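Local structure of thiamine-monophosphate kinase (Aquifex aeolicus, 1VQV) at residues B[241-244]-B[248-251]; B[182-187]-B[235-240]; B[70-73]-B[78-81]; B[65-70]-B[260-265]; B[51-56]-B[87-92]. The protein catalyses the ATP-dependent phosphorylation of thiamine monophosphate to thiamine diphosphate, the active form of vitamin B1, and works as a homodimer. One frame throughout, in Å; residues are numbered along the deposited sequence.

Interaction 1 of 5, residues B[241-244]-B[248-251]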
# COMPACT_ATOMS: atom_id res chain seq x y z
N LYS B 241 -28.42 -22.01 -5.11
CA LYS B 241 -29.37 -22.84 -5.84
C LYS B 241 -30.69 -22.10 -5.95
O LYS B 241 -31.25 -21.93 -7.04
CB LYS B 241 -29.57 -24.17 -5.12
CG LYS B 241 -28.43 -25.11 -5.32
CD LYS B 241 -28.61 -26.35 -4.51
CE LYS B 241 -27.51 -27.35 -4.79
NZ LYS B 241 -27.77 -28.54 -3.96
N MSE B 242 -31.18 -21.65 -4.80
CA MSE B 242 -32.43 -20.90 -4.70
C MSE B 242 -32.37 -19.63 -5.53
O MSE B 242 -33.27 -19.35 -6.33
CB MSE B 242 -32.70 -20.58 -3.23
CG MSE B 242 -32.66 -21.81 -2.33
SE MSE B 242 -33.07 -21.46 -0.45
CE MSE B 242 -31.27 -21.49 0.34
N TYR B 243 -31.29 -18.86 -5.36
CA TYR B 243 -31.11 -17.64 -6.13
C TYR B 243 -31.28 -17.95 -7.61
O TYR B 243 -31.95 -17.23 -8.35
CB TYR B 243 -29.71 -17.09 -5.91
CG TYR B 243 -29.41 -15.95 -6.84
CD1 TYR B 243 -29.82 -14.64 -6.54
CD2 TYR B 243 -28.77 -16.17 -8.06
CE1 TYR B 243 -29.61 -13.60 -7.42
CE2 TYR B 243 -28.56 -15.13 -8.96
CZ TYR B 243 -28.98 -13.85 -8.63
OH TYR B 243 -28.78 -12.81 -9.50
N CYS B 244 -30.63 -19.03 -8.05
CA CYS B 244 -30.69 -19.46 -9.44
C CYS B 244 -32.11 -19.78 -9.88
O CYS B 244 -32.60 -19.23 -10.86
CB CYS B 244 -29.79 -20.67 -9.65
SG CYS B 244 -28.07 -20.23 -9.81
N GLY B 248 -33.96 -17.74 -12.31
CA GLY B 248 -33.72 -18.66 -13.41
C GLY B 248 -32.34 -18.59 -14.04
O GLY B 248 -32.15 -17.99 -15.10
N LYS B 249 -31.36 -19.21 -13.39
CA LYS B 249 -30.00 -19.20 -13.93
C LYS B 249 -29.32 -20.53 -13.65
O LYS B 249 -29.86 -21.37 -12.92
CB LYS B 249 -29.22 -18.05 -13.32
CG LYS B 249 -29.73 -16.71 -13.77
CD LYS B 249 -28.87 -15.58 -13.25
CE LYS B 249 -29.10 -14.31 -14.05
NZ LYS B 249 -28.64 -14.47 -15.46
N ASN B 250 -28.14 -20.75 -14.24
CA ASN B 250 -27.45 -22.01 -14.02
C ASN B 250 -26.42 -21.94 -12.92
O ASN B 250 -25.36 -21.32 -13.07
CB ASN B 250 -26.77 -22.52 -15.30
CG ASN B 250 -26.07 -23.85 -15.08
OD1 ASN B 250 -26.66 -24.81 -14.57
ND2 ASN B 250 -24.80 -23.91 -15.44
N PRO B 251 -26.71 -22.61 -11.80
CA PRO B 251 -25.77 -22.60 -10.68
C PRO B 251 -24.36 -22.89 -11.13
O PRO B 251 -23.42 -22.22 -10.70
CB PRO B 251 -26.33 -23.67 -9.74
CG PRO B 251 -27.12 -24.57 -10.67
CD PRO B 251 -27.79 -23.58 -11.57
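The backbone N of K249 donates to C244 O over 2.8 Å, with an N-H...O angle of 134°, and so ties K249, in the loop after helix 238-246, back to the last turn of that helix. The exact place of C244 O is somewhat doubtful, because it sits too near a neighbour in the model. The reversal itself is clear: G248, at positive phi (42°), is the C-prime residue of a Schellman motif, whose second bond runs from G248 N to the carbonyl of E245.

Near this bond lies the sulfur of C244. A chi1 of -80° sets SG beside its own backbone N and opposite the carbonyl carbon, from where it reaches the start of helix 251-256. SG is 3.4 Å from P251 N and 3.8 Å from P251 CD, so it lies against the proline ring. On another flank the aliphatic part of K249 passes the ring of Y243, CD lying 4.3 Å from CE2 in an oblique approach. The phenol oxygen of Y243 is held elsewhere, by E165.

Backbone polarity thus closes the helix, while C244 SG packs on P251 at the start of the next helix, a van der Waals contact.

Interaction 2 of 5, residues B[182-187]-B[235-240]. With PO4 (phosphate ion), chain E; PO4 (phosphate ion), chain F.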
# COMPACT_ATOMS: atom_id res chain seq x y z
N ILE B 182 -25.47 -11.99 -0.11
CA ILE B 182 -24.96 -10.63 -0.11
C ILE B 182 -23.85 -10.53 0.93
O ILE B 182 -22.80 -9.95 0.69
CB ILE B 182 -26.09 -9.62 0.27
CG1 ILE B 182 -27.32 -9.88 -0.61
CG2 ILE B 182 -25.61 -8.18 0.09
CD1 ILE B 182 -28.50 -8.96 -0.34
N GLN B 183 -24.09 -11.11 2.09
CA GLN B 183 -23.12 -11.07 3.16
C GLN B 183 -21.81 -11.74 2.73
O GLN B 183 -20.74 -11.26 3.07
CB GLN B 183 -23.73 -11.72 4.41
CG GLN B 183 -25.00 -10.95 4.88
CD GLN B 183 -25.59 -11.39 6.23
OE1 GLN B 183 -26.53 -10.75 6.75
NE2 GLN B 183 -25.06 -12.48 6.79
N ARG B 184 -21.90 -12.81 1.94
CA ARG B 184 -20.71 -13.52 1.46
C ARG B 184 -19.87 -12.65 0.54
O ARG B 184 -18.66 -12.84 0.39
CB ARG B 184 -21.13 -14.80 0.72
CG ARG B 184 -21.21 -16.02 1.64
CD ARG B 184 -22.20 -17.07 1.19
NE ARG B 184 -22.65 -17.84 2.35
CZ ARG B 184 -23.73 -18.61 2.39
NH1 ARG B 184 -24.50 -18.76 1.33
NH2 ARG B 184 -24.06 -19.21 3.53
N HIS B 185 -20.53 -11.67 -0.07
CA HIS B 185 -19.85 -10.78 -0.99
C HIS B 185 -19.40 -9.51 -0.28
O HIS B 185 -18.34 -8.97 -0.59
CB HIS B 185 -20.77 -10.45 -2.16
CG HIS B 185 -20.24 -9.41 -3.08
ND1 HIS B 185 -20.55 -8.07 -2.94
CD2 HIS B 185 -19.42 -9.50 -4.15
CE1 HIS B 185 -19.94 -7.38 -3.89
NE2 HIS B 185 -19.25 -8.22 -4.64
N LEU B 186 -20.18 -9.06 0.68
CA LEU B 186 -19.85 -7.84 1.41
C LEU B 186 -18.93 -8.05 2.60
O LEU B 186 -17.97 -7.30 2.81
CB LEU B 186 -21.14 -7.14 1.87
CG LEU B 186 -21.31 -5.68 1.45
CD1 LEU B 186 -21.04 -5.57 -0.03
CD2 LEU B 186 -22.72 -5.20 1.77
N ARG B 187 -19.21 -9.07 3.40
CA ARG B 187 -18.43 -9.39 4.58
C ARG B 187 -17.90 -10.81 4.50
O ARG B 187 -18.25 -11.65 5.33
CB ARG B 187 -19.29 -9.24 5.84
CG ARG B 187 -18.90 -8.11 6.77
CD ARG B 187 -19.36 -8.33 8.23
NE ARG B 187 -18.67 -9.46 8.85
CZ ARG B 187 -18.21 -9.47 10.10
NH1 ARG B 187 -18.36 -8.40 10.87
NH2 ARG B 187 -17.62 -10.55 10.59
N PRO B 235 -18.88 -27.64 -5.45
CA PRO B 235 -19.63 -27.32 -4.23
C PRO B 235 -20.58 -26.15 -4.42
O PRO B 235 -20.17 -25.00 -4.61
CB PRO B 235 -18.54 -27.02 -3.22
CG PRO B 235 -17.46 -26.44 -4.07
CD PRO B 235 -17.45 -27.32 -5.29
N LEU B 236 -21.87 -26.47 -4.36
CA LEU B 236 -22.91 -25.49 -4.55
C LEU B 236 -23.72 -25.29 -3.29
O LEU B 236 -24.21 -26.24 -2.69
CB LEU B 236 -23.83 -25.94 -5.67
CG LEU B 236 -23.46 -25.58 -7.11
CD1 LEU B 236 -21.99 -25.76 -7.40
CD2 LEU B 236 -24.32 -26.44 -8.00
N SER B 237 -23.86 -24.02 -2.92
CA SER B 237 -24.61 -23.65 -1.73
C SER B 237 -26.10 -23.63 -1.98
O SER B 237 -26.55 -23.46 -3.12
CB SER B 237 -24.14 -22.29 -1.22
OG SER B 237 -25.18 -21.33 -1.26
N ASN B 238 -26.87 -23.79 -0.91
CA ASN B 238 -28.32 -23.78 -0.95
C ASN B 238 -28.95 -22.47 -1.43
O ASN B 238 -29.92 -22.49 -2.19
CB ASN B 238 -28.88 -24.17 0.42
CG ASN B 238 -28.81 -25.68 0.67
OD1 ASN B 238 -27.73 -26.27 0.85
ND2 ASN B 238 -29.98 -26.32 0.68
N GLU B 239 -28.41 -21.33 -1.01
CA GLU B 239 -28.96 -20.05 -1.45
C GLU B 239 -28.59 -19.74 -2.90
O GLU B 239 -29.34 -19.05 -3.60
CB GLU B 239 -28.54 -18.92 -0.50
CG GLU B 239 -27.26 -19.15 0.28
CD GLU B 239 -27.39 -20.22 1.35
OE1 GLU B 239 -28.25 -20.09 2.25
OE2 GLU B 239 -26.61 -21.19 1.29
N LEU B 240 -27.46 -20.26 -3.37
CA LEU B 240 -27.07 -20.03 -4.76
C LEU B 240 -28.04 -20.84 -5.61
O LEU B 240 -28.45 -20.42 -6.70
CB LEU B 240 -25.64 -20.49 -5.04
CG LEU B 240 -25.26 -20.32 -6.52
CD1 LEU B 240 -25.45 -18.88 -6.93
CD2 LEU B 240 -23.82 -20.73 -6.76
P PO4 E . -24.92 -23.85 2.80
O1 PO4 E . -25.65 -24.94 2.11
O2 PO4 E . -23.54 -24.29 3.09
O3 PO4 E . -24.89 -22.66 1.94
O4 PO4 E . -25.61 -23.52 4.07
P PO4 F . -21.63 -6.18 10.48
O1 PO4 F . -21.99 -7.34 11.34
O2 PO4 F . -22.30 -6.30 9.17
O3 PO4 F . -22.07 -4.92 11.15
O4 PO4 F . -20.16 -6.15 10.28
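Charge carries most of this contact: R184, on the last turns of helix 176-186, reaches across to E239 in the first turn of helix 238-246. NH1 lies 3.2 Å from E239 OE2, a salt bridge, although the position of OE2 is less sure because it crowds a phosphate oxygen. The arginine chain runs extended from CG to NE, whereas the glutamate is bent at chi2 (-70°); the two side chains cross at about a right angle, and the guanidinium and carboxylate planes stand 79° apart. The acid comes to the edge of the guanidinium, its CD in that plane. D159 gives R184 NH1 a second salt bridge, so one nitrogen serves two carboxylates.

Among hydrogen bonds, S237 OG accepts one from L240 N, 3.3 Å away, capping the start of helix 238-246. The hydroxyl is also bonded to D159 and stands 3.7 Å from R184 NH1.

Bound anions form the third group. Near the capped helix start, N238 N makes a weak bond of 3.5 Å to O1 of one phosphate, chain E. Another, chain F, takes a bond of 2.9 Å from R187 NH1 to its O4, lying in the plane of that guanidinium at its edge. R187 also makes a cation-pi contact with W62. Both ions probably came from the crystallisation liquor.

The R184-E239 pair joins helices 176-186 and 238-246, about 10 Å from the side chain of the substrate-binding E260. S237 is a serine N-cap, and an anion at this helix N terminus, though weakly bonded, is consistent with the helix dipole and its exposed amides.

Interaction 3 of 5, residues B[70-73]-B[78-81]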
# COMPACT_ATOMS: atom_id res chain seq x y z
N SER B 70 -6.95 -13.28 2.75
CA SER B 70 -7.25 -14.43 1.90
C SER B 70 -6.13 -14.81 0.95
O SER B 70 -6.08 -15.95 0.49
CB SER B 70 -8.53 -14.18 1.11
OG SER B 70 -9.66 -14.31 1.94
N ASP B 71 -5.26 -13.86 0.65
CA ASP B 71 -4.12 -14.08 -0.23
C ASP B 71 -2.96 -14.65 0.57
O ASP B 71 -2.27 -15.56 0.10
CB ASP B 71 -3.69 -12.78 -0.88
CG ASP B 71 -4.72 -12.24 -1.81
OD1 ASP B 71 -5.15 -13.01 -2.71
OD2 ASP B 71 -5.11 -11.06 -1.65
N VAL B 72 -2.74 -14.07 1.75
CA VAL B 72 -1.69 -14.53 2.64
C VAL B 72 -2.02 -15.97 3.04
O VAL B 72 -1.16 -16.83 3.08
CB VAL B 72 -1.63 -13.70 3.95
CG1 VAL B 72 -0.62 -14.30 4.91
CG2 VAL B 72 -1.27 -12.25 3.64
N ILE B 73 -3.29 -16.20 3.34
CA ILE B 73 -3.77 -17.51 3.75
C ILE B 73 -3.58 -18.58 2.68
O ILE B 73 -3.16 -19.69 2.97
CB ILE B 73 -5.27 -17.39 4.23
CG1 ILE B 73 -5.32 -17.65 5.72
CG2 ILE B 73 -6.20 -18.33 3.47
CD1 ILE B 73 -4.28 -16.87 6.48
N LEU B 78 0.46 -16.59 7.78
CA LEU B 78 -0.44 -15.94 8.73
C LEU B 78 -0.27 -14.42 8.66
O LEU B 78 0.85 -13.92 8.55
CB LEU B 78 -0.16 -16.45 10.15
CG LEU B 78 -0.71 -17.84 10.52
CD1 LEU B 78 -0.33 -18.18 11.94
CD2 LEU B 78 -2.22 -17.84 10.36
N PRO B 79 -1.39 -13.67 8.68
CA PRO B 79 -1.41 -12.20 8.62
C PRO B 79 -0.84 -11.57 9.89
O PRO B 79 -1.31 -11.87 10.98
CB PRO B 79 -2.89 -11.88 8.44
CG PRO B 79 -3.55 -12.97 9.22
CD PRO B 79 -2.76 -14.20 8.80
N LYS B 80 0.15 -10.70 9.73
CA LYS B 80 0.78 -10.03 10.87
C LYS B 80 0.56 -8.52 10.95
O LYS B 80 -0.03 -8.04 11.92
CB LYS B 80 2.28 -10.34 10.88
CG LYS B 80 2.61 -11.82 11.17
CD LYS B 80 2.27 -12.19 12.63
CE LYS B 80 3.18 -11.46 13.61
NZ LYS B 80 2.71 -11.60 15.02
N TRP B 81 1.01 -7.77 9.95
CA TRP B 81 0.87 -6.31 9.98
C TRP B 81 0.14 -5.71 8.79
O TRP B 81 0.20 -6.23 7.69
CB TRP B 81 2.26 -5.65 10.11
CG TRP B 81 3.07 -6.21 11.22
CD1 TRP B 81 2.85 -6.04 12.56
CD2 TRP B 81 4.12 -7.16 11.10
NE1 TRP B 81 3.69 -6.84 13.29
CE2 TRP B 81 4.49 -7.54 12.42
CE3 TRP B 81 4.79 -7.74 10.01
CZ2 TRP B 81 5.49 -8.48 12.67
CZ3 TRP B 81 5.79 -8.67 10.26
CH2 TRP B 81 6.13 -9.03 11.58
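V72 and I73, in the last turn of helix 57-73, meet the start of strand 77-88 at L78 and P79 by van der Waals contact, with no hydrogen bond between them. V72 touches with one branch: CG1, set opposite its backbone N by a chi1 of 174°, comes 3.8 Å from L78 C and lies over the peptide link into the proline, also coming within 4.4 Å of P79 CD. I73 contributes its far end, with CD1 3.8 Å from P79 CD; the two side chains cross at a slant. P79 meets both side chains with CD, the ring carbon bonded to its nitrogen.

Helix and strand are separated by only a short turn, and together they make the second half of a beta-alpha-beta unit: strand 38-46 leads into the helix, and strand 77-88 returns parallel to it in the same four-stranded sheet, with strand 127-136 between them. This belongs to the PurM-like N-terminal domain.

Farther out, L132 of strand 127-136 packs against both V72 and P79, while L39 and T41 of strand 38-46 also meet V72. On the next residue back, D71 turns to D27, T41 and D207; D71 is a magnesium ligand, as are those three. Along the strand, K80 and W81 both face V133 in a classic beta bulge, K80 CB lies 3.6 Å above one face of the W81 ring, and W81 packs on L40 of the second subunit.

Interaction 4 of 5, residues B[65-70]-B[260-265]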
# COMPACT_ATOMS: atom_id res chain seq x y z
N ILE B 65 -9.64 -5.70 5.13
CA ILE B 65 -8.67 -6.56 5.79
C ILE B 65 -8.79 -8.01 5.30
O ILE B 65 -7.79 -8.69 5.06
CB ILE B 65 -8.86 -6.52 7.31
CG1 ILE B 65 -8.47 -5.14 7.84
CG2 ILE B 65 -8.07 -7.64 7.99
CD1 ILE B 65 -7.02 -4.77 7.62
N SER B 66 -10.02 -8.49 5.12
CA SER B 66 -10.24 -9.85 4.67
C SER B 66 -9.70 -10.21 3.30
O SER B 66 -9.23 -11.32 3.10
CB SER B 66 -11.73 -10.20 4.74
OG SER B 66 -12.12 -10.50 6.07
N VAL B 67 -9.76 -9.30 2.33
CA VAL B 67 -9.26 -9.63 1.01
C VAL B 67 -7.76 -9.90 1.09
O VAL B 67 -7.27 -10.89 0.54
CB VAL B 67 -9.54 -8.51 -0.01
CG1 VAL B 67 -8.95 -8.88 -1.36
CG2 VAL B 67 -11.04 -8.30 -0.15
N ASN B 68 -7.03 -9.04 1.79
CA ASN B 68 -5.59 -9.25 1.90
C ASN B 68 -5.22 -10.50 2.66
O ASN B 68 -4.23 -11.15 2.35
CB ASN B 68 -4.92 -8.05 2.56
CG ASN B 68 -4.64 -6.96 1.58
OD1 ASN B 68 -4.33 -7.24 0.43
ND2 ASN B 68 -4.74 -5.72 2.02
N VAL B 69 -6.03 -10.83 3.66
CA VAL B 69 -5.78 -12.02 4.47
C VAL B 69 -5.98 -13.30 3.65
O VAL B 69 -5.26 -14.28 3.82
CB VAL B 69 -6.72 -12.03 5.72
CG1 VAL B 69 -6.54 -13.32 6.49
CG2 VAL B 69 -6.43 -10.84 6.62
N SER B 70 -6.95 -13.28 2.75
CA SER B 70 -7.25 -14.43 1.90
C SER B 70 -6.13 -14.81 0.95
O SER B 70 -6.08 -15.95 0.49
CB SER B 70 -8.53 -14.18 1.11
OG SER B 70 -9.66 -14.31 1.94
N GLU B 260 -14.45 -13.59 -7.98
CA GLU B 260 -13.91 -13.70 -6.63
C GLU B 260 -14.87 -14.28 -5.60
O GLU B 260 -15.95 -13.75 -5.38
CB GLU B 260 -13.43 -12.33 -6.16
CG GLU B 260 -13.07 -12.24 -4.68
CD GLU B 260 -11.71 -12.83 -4.35
OE1 GLU B 260 -10.69 -12.24 -4.77
OE2 GLU B 260 -11.66 -13.88 -3.68
N ASP B 261 -14.44 -15.38 -4.96
CA ASP B 261 -15.22 -16.07 -3.94
C ASP B 261 -14.50 -16.17 -2.61
O ASP B 261 -15.08 -16.57 -1.61
CB ASP B 261 -15.57 -17.48 -4.38
CG ASP B 261 -16.91 -17.57 -5.05
OD1 ASP B 261 -17.90 -17.20 -4.40
OD2 ASP B 261 -16.95 -17.99 -6.23
N TYR B 262 -13.23 -15.81 -2.60
CA TYR B 262 -12.41 -15.87 -1.40
C TYR B 262 -12.31 -17.29 -0.85
O TYR B 262 -12.24 -17.49 0.36
CB TYR B 262 -12.96 -14.94 -0.33
CG TYR B 262 -13.39 -13.59 -0.86
CD1 TYR B 262 -14.74 -13.29 -1.01
CD2 TYR B 262 -12.44 -12.63 -1.21
CE1 TYR B 262 -15.15 -12.07 -1.52
CE2 TYR B 262 -12.84 -11.40 -1.72
CZ TYR B 262 -14.20 -11.12 -1.87
OH TYR B 262 -14.60 -9.92 -2.40
N GLN B 263 -12.33 -18.26 -1.75
CA GLN B 263 -12.18 -19.66 -1.36
C GLN B 263 -10.84 -20.15 -1.90
O GLN B 263 -10.28 -19.57 -2.83
CB GLN B 263 -13.33 -20.51 -1.91
CG GLN B 263 -14.68 -20.26 -1.25
CD GLN B 263 -14.67 -20.48 0.26
OE1 GLN B 263 -13.63 -20.67 0.87
NE2 GLN B 263 -15.85 -20.46 0.86
N LEU B 264 -10.33 -21.22 -1.31
CA LEU B 264 -9.05 -21.77 -1.73
C LEU B 264 -9.15 -22.82 -2.83
O LEU B 264 -10.10 -23.59 -2.88
CB LEU B 264 -8.35 -22.40 -0.53
CG LEU B 264 -8.01 -21.44 0.60
CD1 LEU B 264 -7.57 -22.23 1.80
CD2 LEU B 264 -6.91 -20.49 0.13
N LEU B 265 -8.16 -22.82 -3.71
CA LEU B 265 -8.07 -23.81 -4.79
C LEU B 265 -6.67 -24.37 -4.60
O LEU B 265 -5.69 -23.69 -4.88
CB LEU B 265 -8.19 -23.16 -6.16
CG LEU B 265 -7.94 -24.08 -7.34
CD1 LEU B 265 -8.93 -25.22 -7.35
CD2 LEU B 265 -8.05 -23.29 -8.63
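S70 and Y262 mark the closest backbone approach, their CA atoms 6.3 Å apart, where helix 57-73 passes the loop leading into strand 263-268. Y262 has left-handed backbone angles (phi 60°, psi 33°), so the chain kinks there.

From this kink the tyrosine side chain swings toward the helix, and two of its atoms do the touching. CE2 meets CG2 of V67 at 3.9 Å, an oblique approach. CB, close to the backbone, lies 4.1 Å from OG of S70. A chi1 of -75° places that hydroxyl beside its own backbone N, whence it donates a weak bond of 3.2 Å to S66 O, one turn earlier. P188 and K63 also pack on the tyrosine.

Magnesium ligands lie close by: D43 beside V67 and D207 beside S70, while E260, two residues before Y262, binds substrate. No hydrogen bond crosses between the segments. With S70 OG turned to S66 O, what it offers Y262 is only van der Waals contact; helix and loop meet in this way near the centre of the chain, close to magnesium- and substrate-binding residues.

Interaction 5 of 5, residues B[51-56]-B[87-92]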
# COMPACT_ATOMS: atom_id res chain seq x y z
N PHE B 51 -17.55 -1.20 -4.31
CA PHE B 51 -18.62 -1.02 -3.34
C PHE B 51 -19.29 0.33 -3.57
O PHE B 51 -18.80 1.14 -4.35
CB PHE B 51 -18.05 -1.09 -1.92
CG PHE B 51 -17.14 0.06 -1.57
CD1 PHE B 51 -17.67 1.24 -1.06
CD2 PHE B 51 -15.76 -0.03 -1.76
CE1 PHE B 51 -16.84 2.31 -0.75
CE2 PHE B 51 -14.93 1.04 -1.46
CZ PHE B 51 -15.47 2.22 -0.95
N LEU B 52 -20.41 0.56 -2.88
CA LEU B 52 -21.15 1.81 -2.98
C LEU B 52 -21.13 2.47 -1.63
O LEU B 52 -21.04 1.79 -0.60
CB LEU B 52 -22.60 1.56 -3.37
CG LEU B 52 -22.81 0.87 -4.71
CD1 LEU B 52 -24.30 0.74 -4.97
CD2 LEU B 52 -22.15 1.67 -5.80
N ARG B 53 -21.24 3.80 -1.62
CA ARG B 53 -21.24 4.53 -0.36
C ARG B 53 -22.46 4.20 0.49
O ARG B 53 -22.54 4.60 1.65
CB ARG B 53 -21.19 6.03 -0.60
CG ARG B 53 -20.98 6.80 0.70
CD ARG B 53 -20.65 8.25 0.47
NE ARG B 53 -19.69 8.44 -0.62
CZ ARG B 53 -19.11 9.60 -0.91
NH1 ARG B 53 -19.38 10.68 -0.18
NH2 ARG B 53 -18.27 9.69 -1.94
N SER B 54 -23.40 3.46 -0.07
CA SER B 54 -24.61 3.11 0.66
C SER B 54 -24.42 1.83 1.46
O SER B 54 -25.16 1.57 2.41
CB SER B 54 -25.81 2.96 -0.30
OG SER B 54 -25.63 1.91 -1.23
N TYR B 55 -23.43 1.02 1.06
CA TYR B 55 -23.15 -0.21 1.77
C TYR B 55 -22.64 0.21 3.13
O TYR B 55 -21.90 1.18 3.23
CB TYR B 55 -22.05 -1.04 1.09
CG TYR B 55 -22.35 -1.51 -0.31
CD1 TYR B 55 -23.60 -1.30 -0.89
CD2 TYR B 55 -21.36 -2.13 -1.08
CE1 TYR B 55 -23.86 -1.70 -2.19
CE2 TYR B 55 -21.61 -2.54 -2.39
CZ TYR B 55 -22.86 -2.31 -2.94
OH TYR B 55 -23.11 -2.64 -4.24
N ILE B 56 -23.05 -0.51 4.17
CA ILE B 56 -22.59 -0.21 5.52
C ILE B 56 -21.06 -0.15 5.54
O ILE B 56 -20.38 -1.08 5.10
CB ILE B 56 -23.09 -1.27 6.52
CG1 ILE B 56 -22.74 -2.68 6.03
CG2 ILE B 56 -24.59 -1.13 6.72
CD1 ILE B 56 -23.00 -3.79 7.04
N ASN B 87 -8.27 7.40 0.75
CA ASN B 87 -8.50 8.54 -0.13
C ASN B 87 -9.95 8.90 0.19
O ASN B 87 -10.87 8.21 -0.25
CB ASN B 87 -8.41 8.14 -1.60
CG ASN B 87 -6.99 7.96 -2.08
OD1 ASN B 87 -6.76 7.67 -3.25
ND2 ASN B 87 -6.02 8.13 -1.18
N LEU B 88 -10.17 9.97 0.94
CA LEU B 88 -11.52 10.34 1.33
C LEU B 88 -11.98 11.72 0.85
O LEU B 88 -11.21 12.68 0.85
CB LEU B 88 -11.65 10.29 2.85
CG LEU B 88 -11.14 9.01 3.51
CD1 LEU B 88 -10.83 9.24 4.99
CD2 LEU B 88 -12.18 7.93 3.33
N PRO B 89 -13.25 11.82 0.42
CA PRO B 89 -13.78 13.11 -0.04
C PRO B 89 -13.96 13.98 1.22
O PRO B 89 -14.52 13.52 2.22
CB PRO B 89 -15.13 12.73 -0.66
CG PRO B 89 -14.93 11.29 -1.06
CD PRO B 89 -14.17 10.72 0.10
N GLU B 90 -13.49 15.22 1.18
CA GLU B 90 -13.57 16.11 2.34
C GLU B 90 -14.99 16.23 2.93
O GLU B 90 -15.16 16.53 4.11
CB GLU B 90 -13.02 17.52 2.00
CG GLU B 90 -13.97 18.40 1.20
CD GLU B 90 -13.40 19.78 0.86
OE1 GLU B 90 -12.74 20.39 1.74
OE2 GLU B 90 -13.62 20.28 -0.28
N ASP B 91 -16.01 15.97 2.12
CA ASP B 91 -17.40 16.05 2.59
C ASP B 91 -17.98 14.72 3.03
O ASP B 91 -19.20 14.53 3.05
CB ASP B 91 -18.29 16.63 1.49
CG ASP B 91 -18.17 15.87 0.21
OD1 ASP B 91 -17.02 15.51 -0.14
OD2 ASP B 91 -19.22 15.63 -0.46
N LEU B 92 -17.11 13.79 3.39
CA LEU B 92 -17.56 12.49 3.84
C LEU B 92 -17.94 12.57 5.32
O LEU B 92 -17.31 13.29 6.09
CB LEU B 92 -16.45 11.46 3.65
CG LEU B 92 -16.92 10.03 3.93
CD1 LEU B 92 -17.95 9.65 2.90
CD2 LEU B 92 -15.75 9.06 3.92
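R53 and L92 belong to two type I turns, L52 to Y55 and P89 to L92, that face each other with the CA atoms of this pair still 9.7 Å apart. The gap is bridged by the long arm of R53. With CG opposite its backbone N (chi1 -171°), the side chain runs toward the second turn, then bends at chi3 (-43°), bringing the guanidinium beside it. NH1 lies 3.5 Å from CD1 of L92, and the same methyl is 3.9 Å from CD of R53, so the leucine tip rests along the bend. NH2 comes 3.8 Å from CG of P89. Both neighbours slide past the arginine in the opposite direction, and both meet its planar end obliquely. No hydrogen bond or salt bridge crosses between the segments: the charge is met from outside, by a salt bridge from NH2 to E47.

The two turns occupy successive strand-to-helix connections of the PurM-like N-terminal domain. The first lies between strand 38-46 and helix 57-73; the second leads from strand 77-88 into helix 94-111, the helix of a beta-alpha-beta crossover to the neighbouring parallel strand 114-122. Y96 of that helix touches R53, and V97 touches L92. I126, in the loop before strand 127-136, packs on both R53 and P89.

Within the second turn, L92 N donates to P89 O over 2.9 Å. This turn also meets the second subunit: L3 of that subunit packs on L92, and E90 and L92 make backbone hydrogen bonds to it; D91 O is also weakly bonded to R2 of that subunit.

In the fold
From the N terminus, segment 51-56 opens the first loop, which interaction 5 closes at 87-92. Interaction 3 nests inside it, joining the end of helix 57-73 to the start of strand 77-88. Interaction 4 starts from the same helix, sharing S70 with interaction 3, but closes only at 260-265; it therefore crosses interaction 5 and ties the N-terminal domain to the seven-stranded sheet. Within that long loop lie interactions 2 and 1, one after the other. Both use helix 238-246, linking it first to helix 176-186 and then to helix 251-256, and they touch through L236. Y262 packs against interaction 2, while Y55 of interaction 5 meets L186.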